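Local coordinates for 2-hydroxyisocaproyl-CoA dehydratase activator (Clostridium difficile, PDB 4EHU), which transfers one electron to (R)-2-hydroxyisocaproyl-CoA dehydratase as it hydrolyses ATP, working as a homodimer of actin fold that holds one [4Fe-4S] cluster, at residues A[2-7]-A[15-20]; A[93-98]-A[110-115]; A[102-107]-A[119-124]; A[208-213]-A[228-233]. All coordinates share one frame; numbering follows the deposited sequence.

Interaction 1 (A[2-7]-A[15-20]); sequences YTMGLD and GVILKN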
# COMPACT_ATOMS: atom_id res chain seq x y z
N TYR A 2 -30.32 26.16 -15.92
CA TYR A 2 -29.13 25.71 -15.20
C TYR A 2 -29.16 24.21 -15.01
O TYR A 2 -30.22 23.63 -14.77
CB TYR A 2 -29.05 26.38 -13.83
CG TYR A 2 -28.94 27.87 -13.89
CD1 TYR A 2 -27.70 28.49 -14.02
CD2 TYR A 2 -30.08 28.68 -13.84
CE1 TYR A 2 -27.60 29.87 -14.09
CE2 TYR A 2 -29.98 30.05 -13.91
CZ TYR A 2 -28.74 30.64 -14.03
OH TYR A 2 -28.63 32.01 -14.10
N THR A 3 -28.00 23.57 -15.11
CA THR A 3 -27.87 22.18 -14.69
C THR A 3 -26.72 22.07 -13.70
O THR A 3 -25.89 22.96 -13.60
CB THR A 3 -27.63 21.26 -15.89
OG1 THR A 3 -26.42 21.63 -16.56
CG2 THR A 3 -28.85 21.33 -16.84
N MET A 4 -26.69 20.97 -12.96
CA MET A 4 -25.66 20.77 -11.94
C MET A 4 -25.03 19.40 -12.05
O MET A 4 -25.71 18.41 -12.31
CB MET A 4 -26.28 20.92 -10.55
CG MET A 4 -25.28 20.81 -9.42
SD MET A 4 -26.02 21.16 -7.81
CE MET A 4 -25.96 22.95 -7.78
N GLY A 5 -23.71 19.35 -11.85
CA GLY A 5 -22.95 18.12 -11.76
C GLY A 5 -22.31 18.00 -10.39
O GLY A 5 -21.76 18.98 -9.88
N LEU A 6 -22.40 16.82 -9.78
CA LEU A 6 -21.75 16.55 -8.51
C LEU A 6 -20.84 15.35 -8.70
O LEU A 6 -21.25 14.36 -9.29
CB LEU A 6 -22.78 16.23 -7.43
CG LEU A 6 -23.68 17.38 -6.97
CD1 LEU A 6 -24.73 16.86 -6.00
CD2 LEU A 6 -22.85 18.49 -6.33
N ASP A 7 -19.61 15.45 -8.22
CA ASP A 7 -18.65 14.35 -8.29
C ASP A 7 -18.21 14.04 -6.86
O ASP A 7 -17.47 14.78 -6.25
CB ASP A 7 -17.46 14.76 -9.19
CG ASP A 7 -16.30 13.74 -9.19
OD1 ASP A 7 -16.37 12.67 -8.53
OD2 ASP A 7 -15.30 14.02 -9.86
N GLY A 15 -18.59 20.13 -7.19
CA GLY A 15 -19.84 20.53 -7.81
C GLY A 15 -19.65 21.63 -8.84
O GLY A 15 -18.78 22.48 -8.70
N VAL A 16 -20.47 21.60 -9.88
CA VAL A 16 -20.47 22.64 -10.91
C VAL A 16 -21.91 22.98 -11.24
O VAL A 16 -22.73 22.07 -11.36
CB VAL A 16 -19.79 22.15 -12.21
CG1 VAL A 16 -20.06 23.11 -13.35
CG2 VAL A 16 -18.26 21.96 -11.99
N ILE A 17 -22.22 24.27 -11.35
CA ILE A 17 -23.47 24.71 -11.97
C ILE A 17 -23.13 25.28 -13.34
O ILE A 17 -22.26 26.16 -13.46
CB ILE A 17 -24.21 25.78 -11.13
CG1 ILE A 17 -24.67 25.19 -9.79
CG2 ILE A 17 -25.43 26.31 -11.91
CD1 ILE A 17 -25.43 26.16 -8.91
N LEU A 18 -23.80 24.76 -14.36
CA LEU A 18 -23.54 25.12 -15.75
C LEU A 18 -24.77 25.81 -16.32
O LEU A 18 -25.90 25.34 -16.13
CB LEU A 18 -23.23 23.85 -16.54
CG LEU A 18 -22.82 23.96 -18.01
CD1 LEU A 18 -21.41 24.55 -18.14
CD2 LEU A 18 -22.87 22.58 -18.63
N LYS A 19 -24.55 26.91 -17.02
CA LYS A 19 -25.65 27.69 -17.60
C LYS A 19 -25.73 27.41 -19.10
O LYS A 19 -24.74 27.58 -19.82
CB LYS A 19 -25.42 29.18 -17.37
CG LYS A 19 -26.63 30.08 -17.71
CD LYS A 19 -26.28 31.54 -17.50
CE LYS A 19 -27.44 32.44 -17.91
NZ LYS A 19 -27.14 33.88 -17.65
N ASN A 20 -26.90 26.97 -19.54
CA ASN A 20 -27.17 26.68 -20.95
C ASN A 20 -26.10 25.79 -21.56
O ASN A 20 -25.75 25.95 -22.73
CB ASN A 20 -27.30 27.97 -21.76
CG ASN A 20 -28.45 28.82 -21.29
OD1 ASN A 20 -28.34 30.04 -21.16
ND2 ASN A 20 -29.57 28.17 -21.01
O HOH W 1 -26.69 23.83 -18.19

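Interaction 2 (A[93-98]-A[110-115]); sequences ETRTII and LDNNGR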
# COMPACT_ATOMS: atom_id res chain seq x y z
N GLU A 93 -9.15 17.56 -29.12
CA GLU A 93 -8.20 16.59 -29.63
C GLU A 93 -7.60 15.76 -28.50
O GLU A 93 -6.46 15.32 -28.60
CB GLU A 93 -7.08 17.30 -30.38
CG GLU A 93 -7.57 18.30 -31.41
CD GLU A 93 -8.54 17.68 -32.39
OE1 GLU A 93 -8.36 16.49 -32.73
OE2 GLU A 93 -9.48 18.38 -32.82
N THR A 94 -8.36 15.55 -27.43
CA THR A 94 -7.85 14.73 -26.32
C THR A 94 -7.98 13.23 -26.62
O THR A 94 -9.05 12.75 -27.01
CB THR A 94 -8.60 15.02 -25.00
OG1 THR A 94 -8.34 16.36 -24.58
CG2 THR A 94 -8.10 14.07 -23.90
N ARG A 95 -6.89 12.48 -26.40
CA ARG A 95 -6.90 11.03 -26.64
C ARG A 95 -6.44 10.21 -25.44
O ARG A 95 -6.74 9.01 -25.36
CB ARG A 95 -6.04 10.68 -27.85
CG ARG A 95 -6.48 11.36 -29.16
CD ARG A 95 -7.78 10.81 -29.70
NE ARG A 95 -8.15 11.42 -30.98
CZ ARG A 95 -8.92 12.49 -31.11
NH1 ARG A 95 -9.44 13.10 -30.05
NH2 ARG A 95 -9.20 12.97 -32.31
N THR A 96 -5.73 10.83 -24.49
CA THR A 96 -5.37 10.14 -23.26
C THR A 96 -5.74 11.01 -22.07
O THR A 96 -5.38 12.18 -22.03
CB THR A 96 -3.84 9.85 -23.23
OG1 THR A 96 -3.47 9.18 -24.45
CG2 THR A 96 -3.49 8.98 -22.03
N ILE A 97 -6.51 10.46 -21.13
CA ILE A 97 -6.84 11.18 -19.89
C ILE A 97 -6.27 10.42 -18.71
O ILE A 97 -6.49 9.23 -18.56
CB ILE A 97 -8.36 11.36 -19.70
CG1 ILE A 97 -8.92 12.23 -20.83
CG2 ILE A 97 -8.67 12.01 -18.34
CD1 ILE A 97 -10.48 12.34 -20.80
N ILE A 98 -5.52 11.13 -17.87
CA ILE A 98 -4.96 10.56 -16.67
C ILE A 98 -5.63 11.23 -15.50
O ILE A 98 -5.42 12.41 -15.26
CB ILE A 98 -3.44 10.84 -16.59
CG1 ILE A 98 -2.76 10.29 -17.84
CG2 ILE A 98 -2.84 10.20 -15.31
CD1 ILE A 98 -1.29 10.86 -18.05
N LEU A 110 -9.17 7.42 -25.44
CA LEU A 110 -10.40 7.77 -26.15
C LEU A 110 -10.19 7.66 -27.65
O LEU A 110 -9.07 7.88 -28.14
CB LEU A 110 -10.80 9.21 -25.83
CG LEU A 110 -10.90 9.56 -24.35
CD1 LEU A 110 -11.34 11.03 -24.19
CD2 LEU A 110 -11.86 8.62 -23.64
N ASP A 111 -11.26 7.37 -28.37
CA ASP A 111 -11.23 7.39 -29.83
C ASP A 111 -11.46 8.82 -30.31
O ASP A 111 -11.51 9.74 -29.50
CB ASP A 111 -12.24 6.42 -30.47
CG ASP A 111 -13.71 6.77 -30.19
OD1 ASP A 111 -14.05 7.86 -29.70
OD2 ASP A 111 -14.57 5.91 -30.45
N ASN A 112 -11.64 9.00 -31.61
CA ASN A 112 -11.78 10.34 -32.17
C ASN A 112 -13.13 10.97 -31.82
O ASN A 112 -13.36 12.15 -32.09
CB ASN A 112 -11.58 10.32 -33.69
CG ASN A 112 -10.14 10.02 -34.07
OD1 ASN A 112 -9.22 10.33 -33.32
ND2 ASN A 112 -9.94 9.42 -35.23
N ASN A 113 -14.01 10.20 -31.21
CA ASN A 113 -15.33 10.70 -30.86
C ASN A 113 -15.43 11.02 -29.38
O ASN A 113 -16.46 11.48 -28.91
CB ASN A 113 -16.40 9.69 -31.25
CG ASN A 113 -16.14 9.05 -32.60
OD1 ASN A 113 -16.28 9.69 -33.65
ND2 ASN A 113 -15.74 7.79 -32.59
N GLY A 114 -14.35 10.75 -28.64
CA GLY A 114 -14.33 10.99 -27.21
C GLY A 114 -14.81 9.78 -26.43
O GLY A 114 -14.99 9.87 -25.22
N ARG A 115 -15.02 8.67 -27.13
CA ARG A 115 -15.48 7.43 -26.50
C ARG A 115 -14.34 6.55 -25.98
O ARG A 115 -13.26 6.52 -26.54
CB ARG A 115 -16.31 6.63 -27.49
CG ARG A 115 -17.34 7.49 -28.24
CD ARG A 115 -18.48 6.66 -28.80
NE ARG A 115 -19.63 6.68 -27.90
CZ ARG A 115 -20.68 7.48 -28.04
NH1 ARG A 115 -20.75 8.33 -29.06
NH2 ARG A 115 -21.67 7.42 -27.16

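Interaction 3 (A[102-107]-A[119-124]); sequences GQDAKV and FLMNDK. With ANP (phosphoaminophosphonic acid-adenylate ester), chain D.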
# COMPACT_ATOMS: atom_id res chain seq x y z
N GLY A 102 -7.80 10.59 -5.09
CA GLY A 102 -7.39 10.27 -3.74
C GLY A 102 -7.28 8.79 -3.42
O GLY A 102 -6.56 8.42 -2.49
N GLN A 103 -7.96 7.93 -4.17
CA GLN A 103 -7.82 6.49 -3.90
C GLN A 103 -7.49 5.64 -5.12
O GLN A 103 -7.09 4.48 -4.98
CB GLN A 103 -9.08 5.93 -3.20
CG GLN A 103 -10.26 5.67 -4.13
CD GLN A 103 -11.38 4.92 -3.41
OE1 GLN A 103 -11.31 4.67 -2.20
NE2 GLN A 103 -12.43 4.57 -4.14
N ASP A 104 -7.64 6.19 -6.32
CA ASP A 104 -7.20 5.44 -7.49
C ASP A 104 -6.71 6.35 -8.60
O ASP A 104 -6.94 7.54 -8.58
CB ASP A 104 -8.25 4.42 -8.00
CG ASP A 104 -9.53 5.07 -8.56
OD1 ASP A 104 -9.43 5.89 -9.50
OD2 ASP A 104 -10.64 4.73 -8.07
N ALA A 105 -5.98 5.77 -9.55
CA ALA A 105 -5.53 6.51 -10.71
C ALA A 105 -6.08 5.79 -11.90
O ALA A 105 -6.01 4.55 -11.99
CB ALA A 105 -4.02 6.52 -10.78
N LYS A 106 -6.70 6.55 -12.79
CA LYS A 106 -7.35 6.00 -13.95
C LYS A 106 -6.70 6.53 -15.20
O LYS A 106 -6.42 7.73 -15.29
CB LYS A 106 -8.82 6.41 -13.95
CG LYS A 106 -9.63 5.78 -12.81
CD LYS A 106 -11.07 6.31 -12.86
CE LYS A 106 -12.02 5.36 -12.13
NZ LYS A 106 -11.93 5.50 -10.65
N VAL A 107 -6.48 5.67 -16.17
CA VAL A 107 -6.00 6.11 -17.46
C VAL A 107 -6.97 5.69 -18.55
O VAL A 107 -7.27 4.49 -18.72
CB VAL A 107 -4.60 5.57 -17.78
CG1 VAL A 107 -4.14 6.07 -19.14
CG2 VAL A 107 -3.63 6.01 -16.69
N PHE A 119 -8.73 1.27 -21.12
CA PHE A 119 -8.84 1.79 -19.77
C PHE A 119 -7.97 0.94 -18.87
O PHE A 119 -8.01 -0.28 -18.96
CB PHE A 119 -10.30 1.72 -19.30
CG PHE A 119 -10.50 2.07 -17.86
CD1 PHE A 119 -10.41 3.39 -17.44
CD2 PHE A 119 -10.76 1.09 -16.92
CE1 PHE A 119 -10.61 3.73 -16.11
CE2 PHE A 119 -10.96 1.43 -15.60
CZ PHE A 119 -10.88 2.75 -15.19
N LEU A 120 -7.18 1.57 -18.01
CA LEU A 120 -6.47 0.85 -16.98
C LEU A 120 -6.60 1.63 -15.71
O LEU A 120 -6.61 2.87 -15.72
CB LEU A 120 -4.98 0.72 -17.32
CG LEU A 120 -4.57 -0.31 -18.35
CD1 LEU A 120 -3.07 -0.13 -18.65
CD2 LEU A 120 -4.82 -1.73 -17.82
N MET A 121 -6.69 0.92 -14.61
CA MET A 121 -6.83 1.59 -13.34
C MET A 121 -6.04 0.87 -12.29
O MET A 121 -6.10 -0.36 -12.19
CB MET A 121 -8.28 1.63 -12.92
CG MET A 121 -8.45 2.12 -11.51
SD MET A 121 -10.19 2.41 -11.16
CE MET A 121 -10.91 0.78 -11.38
N ASN A 122 -5.28 1.64 -11.52
CA ASN A 122 -4.67 1.11 -10.32
C ASN A 122 -5.63 1.47 -9.20
O ASN A 122 -5.82 2.66 -8.90
CB ASN A 122 -3.29 1.75 -10.04
CG ASN A 122 -2.16 1.25 -10.97
OD1 ASN A 122 -2.24 0.17 -11.55
ND2 ASN A 122 -1.07 2.04 -11.07
N ASP A 123 -6.25 0.46 -8.56
CA ASP A 123 -7.27 0.79 -7.56
C ASP A 123 -7.15 0.06 -6.21
O ASP A 123 -7.94 0.28 -5.30
CB ASP A 123 -8.67 0.54 -8.12
CG ASP A 123 -8.90 -0.92 -8.52
OD1 ASP A 123 -7.93 -1.66 -8.80
OD2 ASP A 123 -10.08 -1.30 -8.58
N LYS A 124 -6.17 -0.79 -6.08
CA LYS A 124 -6.14 -1.57 -4.85
C LYS A 124 -5.04 -1.11 -3.92
O LYS A 124 -4.90 -1.63 -2.82
CB LYS A 124 -5.98 -3.05 -5.16
CG LYS A 124 -7.09 -3.60 -6.03
CD LYS A 124 -8.45 -3.19 -5.51
CE LYS A 124 -9.56 -4.00 -6.16
NZ LYS A 124 -10.90 -3.39 -5.93
PG ANP D . -11.14 9.05 -6.41
O1G ANP D . -12.37 8.30 -5.89
O2G ANP D . -11.41 9.59 -7.79
O3G ANP D . -9.90 8.25 -6.33
PB ANP D . -11.42 11.93 -5.50
O1B ANP D . -12.14 12.43 -4.27
O2B ANP D . -12.11 12.17 -6.84
N3B ANP D . -10.98 10.28 -5.22
PA ANP D . -9.70 14.16 -6.20
O1A ANP D . -10.69 15.11 -5.65
O2A ANP D . -9.53 13.97 -7.69
O3A ANP D . -9.98 12.69 -5.58
O5' ANP D . -8.22 14.41 -5.60
C5' ANP D . -7.99 14.31 -4.20
C4' ANP D . -6.56 14.76 -3.91
O4' ANP D . -5.98 15.78 -4.71
C3' ANP D . -5.84 14.59 -2.58
O3' ANP D . -5.61 13.20 -2.29
C2' ANP D . -4.58 15.43 -2.78
O2' ANP D . -3.39 14.62 -2.91
C1' ANP D . -4.78 16.23 -4.06
N9 ANP D . -4.98 17.67 -3.84
C8 ANP D . -6.09 18.27 -3.36
N7 ANP D . -5.94 19.62 -3.34
C5 ANP D . -4.70 19.87 -3.83
C6 ANP D . -3.90 21.07 -4.09
N6 ANP D . -4.41 22.29 -3.79
N1 ANP D . -2.66 20.90 -4.62
C2 ANP D . -2.15 19.70 -4.92
N3 ANP D . -2.83 18.56 -4.69
C4 ANP D . -4.08 18.59 -4.17

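Interaction 4 (A[208-213]-A[228-233]); sequences RNVVMV and REINTE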
# COMPACT_ATOMS: atom_id res chain seq x y z
N ARG A 208 -1.43 11.71 -27.93
CA ARG A 208 -1.77 13.12 -27.72
C ARG A 208 -3.18 13.43 -28.24
O ARG A 208 -3.63 12.82 -29.20
CB ARG A 208 -0.75 14.01 -28.42
CG ARG A 208 0.67 13.74 -28.00
CD ARG A 208 1.64 14.69 -28.67
NE ARG A 208 1.58 16.02 -28.08
CZ ARG A 208 2.33 17.05 -28.47
NH1 ARG A 208 3.20 16.89 -29.46
NH2 ARG A 208 2.22 18.23 -27.88
N ASN A 209 -3.86 14.40 -27.63
CA ASN A 209 -3.33 15.17 -26.52
C ASN A 209 -3.51 14.39 -25.23
O ASN A 209 -4.51 13.69 -25.06
CB ASN A 209 -4.08 16.49 -26.37
CG ASN A 209 -3.71 17.49 -27.46
OD1 ASN A 209 -2.55 17.59 -27.85
ND2 ASN A 209 -4.69 18.24 -27.94
N VAL A 210 -2.54 14.53 -24.33
CA VAL A 210 -2.57 13.87 -23.03
C VAL A 210 -3.01 14.92 -22.03
O VAL A 210 -2.40 16.00 -21.94
CB VAL A 210 -1.19 13.33 -22.64
CG1 VAL A 210 -1.24 12.66 -21.27
CG2 VAL A 210 -0.69 12.37 -23.71
N VAL A 211 -4.06 14.62 -21.28
CA VAL A 211 -4.59 15.56 -20.32
C VAL A 211 -4.60 14.94 -18.94
O VAL A 211 -5.03 13.80 -18.77
CB VAL A 211 -6.04 15.96 -20.68
CG1 VAL A 211 -6.65 16.84 -19.58
CG2 VAL A 211 -6.06 16.66 -22.06
N MET A 212 -4.12 15.67 -17.94
CA MET A 212 -4.23 15.21 -16.56
C MET A 212 -5.34 15.95 -15.81
O MET A 212 -5.47 17.17 -15.92
CB MET A 212 -2.92 15.34 -15.78
CG MET A 212 -2.98 14.65 -14.42
SD MET A 212 -1.47 14.76 -13.44
CE MET A 212 -0.35 14.12 -14.68
N VAL A 213 -6.12 15.19 -15.06
CA VAL A 213 -7.19 15.72 -14.24
C VAL A 213 -7.16 15.05 -12.86
O VAL A 213 -6.28 14.20 -12.58
CB VAL A 213 -8.57 15.43 -14.90
CG1 VAL A 213 -8.58 16.04 -16.29
CG2 VAL A 213 -8.83 13.91 -14.96
N ARG A 228 7.74 14.14 -17.79
CA ARG A 228 9.08 13.60 -17.92
C ARG A 228 9.03 12.08 -18.14
O ARG A 228 9.65 11.56 -19.08
CB ARG A 228 9.91 13.93 -16.67
CG ARG A 228 11.35 13.41 -16.71
CD ARG A 228 12.02 13.54 -15.34
NE ARG A 228 11.42 12.57 -14.41
CZ ARG A 228 11.03 12.84 -13.17
NH1 ARG A 228 11.18 14.06 -12.66
NH2 ARG A 228 10.47 11.88 -12.42
N GLU A 229 8.28 11.39 -17.29
CA GLU A 229 8.28 9.94 -17.32
C GLU A 229 7.64 9.40 -18.59
O GLU A 229 8.09 8.37 -19.11
CB GLU A 229 7.59 9.36 -16.08
CG GLU A 229 8.34 9.60 -14.79
CD GLU A 229 9.72 8.95 -14.76
OE1 GLU A 229 9.89 7.85 -15.35
OE2 GLU A 229 10.63 9.53 -14.12
N ILE A 230 6.60 10.07 -19.09
CA ILE A 230 5.98 9.59 -20.34
C ILE A 230 6.57 10.23 -21.57
O ILE A 230 6.17 9.91 -22.69
CB ILE A 230 4.44 9.73 -20.33
CG1 ILE A 230 4.03 11.20 -20.44
CG2 ILE A 230 3.88 9.07 -19.08
CD1 ILE A 230 2.46 11.38 -20.56
N ASN A 231 7.53 11.14 -21.37
CA ASN A 231 8.22 11.79 -22.48
C ASN A 231 7.23 12.44 -23.46
O ASN A 231 7.41 12.38 -24.67
CB ASN A 231 9.08 10.76 -23.24
CG ASN A 231 10.07 11.41 -24.20
OD1 ASN A 231 10.53 12.53 -23.99
ND2 ASN A 231 10.40 10.70 -25.28
N THR A 232 6.19 13.06 -22.91
CA THR A 232 5.14 13.69 -23.72
C THR A 232 4.65 14.92 -22.97
O THR A 232 4.59 14.90 -21.73
CB THR A 232 3.95 12.71 -23.90
OG1 THR A 232 4.44 11.47 -24.41
CG2 THR A 232 2.91 13.27 -24.83
N GLU A 233 4.29 15.97 -23.71
CA GLU A 233 3.65 17.15 -23.11
C GLU A 233 2.32 16.74 -22.51
O GLU A 233 1.61 15.90 -23.07
CB GLU A 233 3.41 18.25 -24.14
CG GLU A 233 4.68 18.87 -24.69
CD GLU A 233 4.47 20.29 -25.18
OE1 GLU A 233 3.30 20.71 -25.31
OE2 GLU A 233 5.48 20.99 -25.42
O HOH W 2 -0.22 15.96 -25.11

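Interaction 1 (A[2-7]-A[15-20])
In the beta hairpin formed by strands 2-8 and 13-19, Tyr2 to Leu6 pair with Lys19 to Gly15. The two short strand axes run at 158° to each other and approach to 4.7 Å, which fits an antiparallel pair. Thr3 with Leu18 and Gly5 with Val16 are the hydrogen-bonded pairs; Thr3 N reaches Leu18 O at 2.9 Å, and Gly5 N reaches Val16 O at the same 2.9 Å. On the face that carries Tyr2, Met4, Ile17 and Lys19, the phenol ring and the extended lysine chain run side by side, with Tyr2 CE1 3.8 Å from Lys19 CG. Ile17 CG2 meets the same ring obliquely, 3.8 Å from Tyr2 CD1. Met4 has its CG anti to the backbone N (chi1 -177°) and bends at its thioether, which lays CE against Ile17 CG1 at 3.3 Å, a tight carbon contact. Helix 38-50 packs over this face through Leu43 and Leu46. On the reverse face a water donates to both Thr3 OG1 and Leu18 O, at 2.8 and 2.7 Å respectively, while Thr3 OG1 is also bonded to Ala249 O of helix 243-261. A sheet clasped between helices, opening with an antiparallel hairpin whose turn and the start of its second strand carry the ATP-binding residues Ser10 to Lys14, is the arrangement of the actin-fold ATPases.

Interaction 2 (A[93-98]-A[110-115])
Arg95 turns its CG anti to the carbonyl carbon (chi1 -59°) and bends again at chi2 (-71°), a double turn that swings its guanidinium over the backbone at Asn112. The contact sets the start of strand 96-100 against the end of strand 105-110 and the type I beta turn from Asp111 to Gly114 that leads into strand 116-122, at one end of the second five-stranded sheet of this actin fold. Asn112 CA sits over the centre of one guanidinium face, 3.6 Å above its plane, with the carbonyl of Asp111 offset toward the rim of that same face. Asn112 OD1 is approached by two nitrogens, Arg95 NE and Arg95 NH2, each at 2.8 Å; both bonds are weak and poorly aligned, and the amide plane stands 56° from the guanidinium. The third nitrogen turns back on its own segment, Arg95 NH1 donating to Thr94 O at 3.1 Å from above the carbonyl plane. Between the backbones, Leu110 N gives a straight bond to Arg95 O at 2.9 Å, which ties the residue before strand 96-100 to the end of strand 105-110. Within the turn, Asn113 N closes an Asx turn on Asp111 OD1, and Arg115 N reaches the same oxygen from the opposite face of the carboxylate. Below the polar layer, Leu110 packs against Ile97 and Thr94, with Asn88 of helix 79-90 also touching it, and Leu110 CD1 lies 3.7 Å from Ile97 CD1.

Interaction 3 (A[102-107]-A[119-124])
The gamma-phosphate oxygen O3G of the bound ATP analogue is gripped by two successive backbone amides, Gln103 N at 2.9 Å and Asp104 N at 3.1 Å from O3G. One residue earlier, Gly102 N donates to the bridging O3A, so three consecutive N-H groups face the phosphate chain of the analogue, one at O3A and two at O3G. Just past this loop, strand 105-107 pairs antiparallel with strand 119-122: the segment axes stand at 167°, and both Ala105 with Asn122 and Val107 with Leu120 exchange backbone bonds. Val107 N to Leu120 O, at 2.8 Å, is the shortest of the four. On the face bearing Lys106 and Met121 these two side chains lie side by side and point the same way. The lysine bends at chi4 (77°), which curls its ammonium back onto the carboxylate of Asp104: NZ donates to Asp104 OD1 at 2.8 Å, on the syn side but tilted out of the carboxylate plane, and more weakly to OD2. The same NZ forms a salt bridge with Glu79, so it is shared between two carboxylates. Met121 SD rests 3.6 Å from Lys106 NZ and 3.8 Å from Asp104 CG, while Phe119 CE1 meets the base of the lysine at Lys106 CB. Asp104 CB also packs close to Asn122 O. Strand 116-122 then runs on to Cys125, a ligand of the [4Fe-4S] cluster. A phosphate-binding loop in the turn between two antiparallel strands, here 96-100 and 105-110, is characteristic of the actin-fold nucleotide site.

Interaction 4 (A[208-213]-A[228-233])
Val210, the first residue of strand 210-213, makes the tightly packed half of this contact, whereas Arg208 and Glu233 make a looser, exposed half. Val210 sends its two methyls to different partners: CG1 meets Ile230 CD1 tip to tip at 4.0 Å, while CG2 crosses Thr232 at about a right angle, 3.9 Å from its CG2. The threonine has that methyl anti to its own N, with OG1 beside the N and anti to the carbonyl carbon (chi1 -53°), from where it donates to Ile230 O at 2.9 Å; its polar end is thus engaged within the chain reversal that follows helix 220-230, where Asn231 takes positive phi in a Schellman motif. Val201 of helix 182-204 continues the apolar layer on Ile230, with Ser198 beside it. Toward solvent the contact thins out. Arg208 CG slides past Thr232 CG2, and the guanidinium crosses the carboxylate of Glu233 obliquely, planes 57° apart; Arg208 NH2 to Glu233 OE1, at 3.7 Å, is a long salt bridge. A water bridges the backbones, accepting from Val210 N at 2.8 Å and donating to Glu233 O at 2.7 Å. The segments thus join the helix-to-strand turn of a beta-alpha-beta unit to its first strand by methyl contacts and one well-placed water, while the charged pair, being long and exposed, probably contributes a general attraction more than a directed bond.

Interactions 2, 3 and 4 share one five-stranded sheet, and interaction 1 lies in the other, its centre 22 to 28 Å from theirs. Interactions 2 and 4 have centres about 13 Å apart and meet directly: Thr96 O and Val211 N, at 2.9 Å, form a probable hydrogen bond between neighbouring parallel strands. Interactions 2 and 3 interleave along the chain and touch where Ile97 O lies 4.0 Å from Val107 CG1. Of the four, interaction 3 grips the nucleotide itself. The side chain of Ile97 in interaction 2 and Gly15 in interaction 1 are each about 11 Å from the nucleotide, and interaction 4 lies away from the annotated sites.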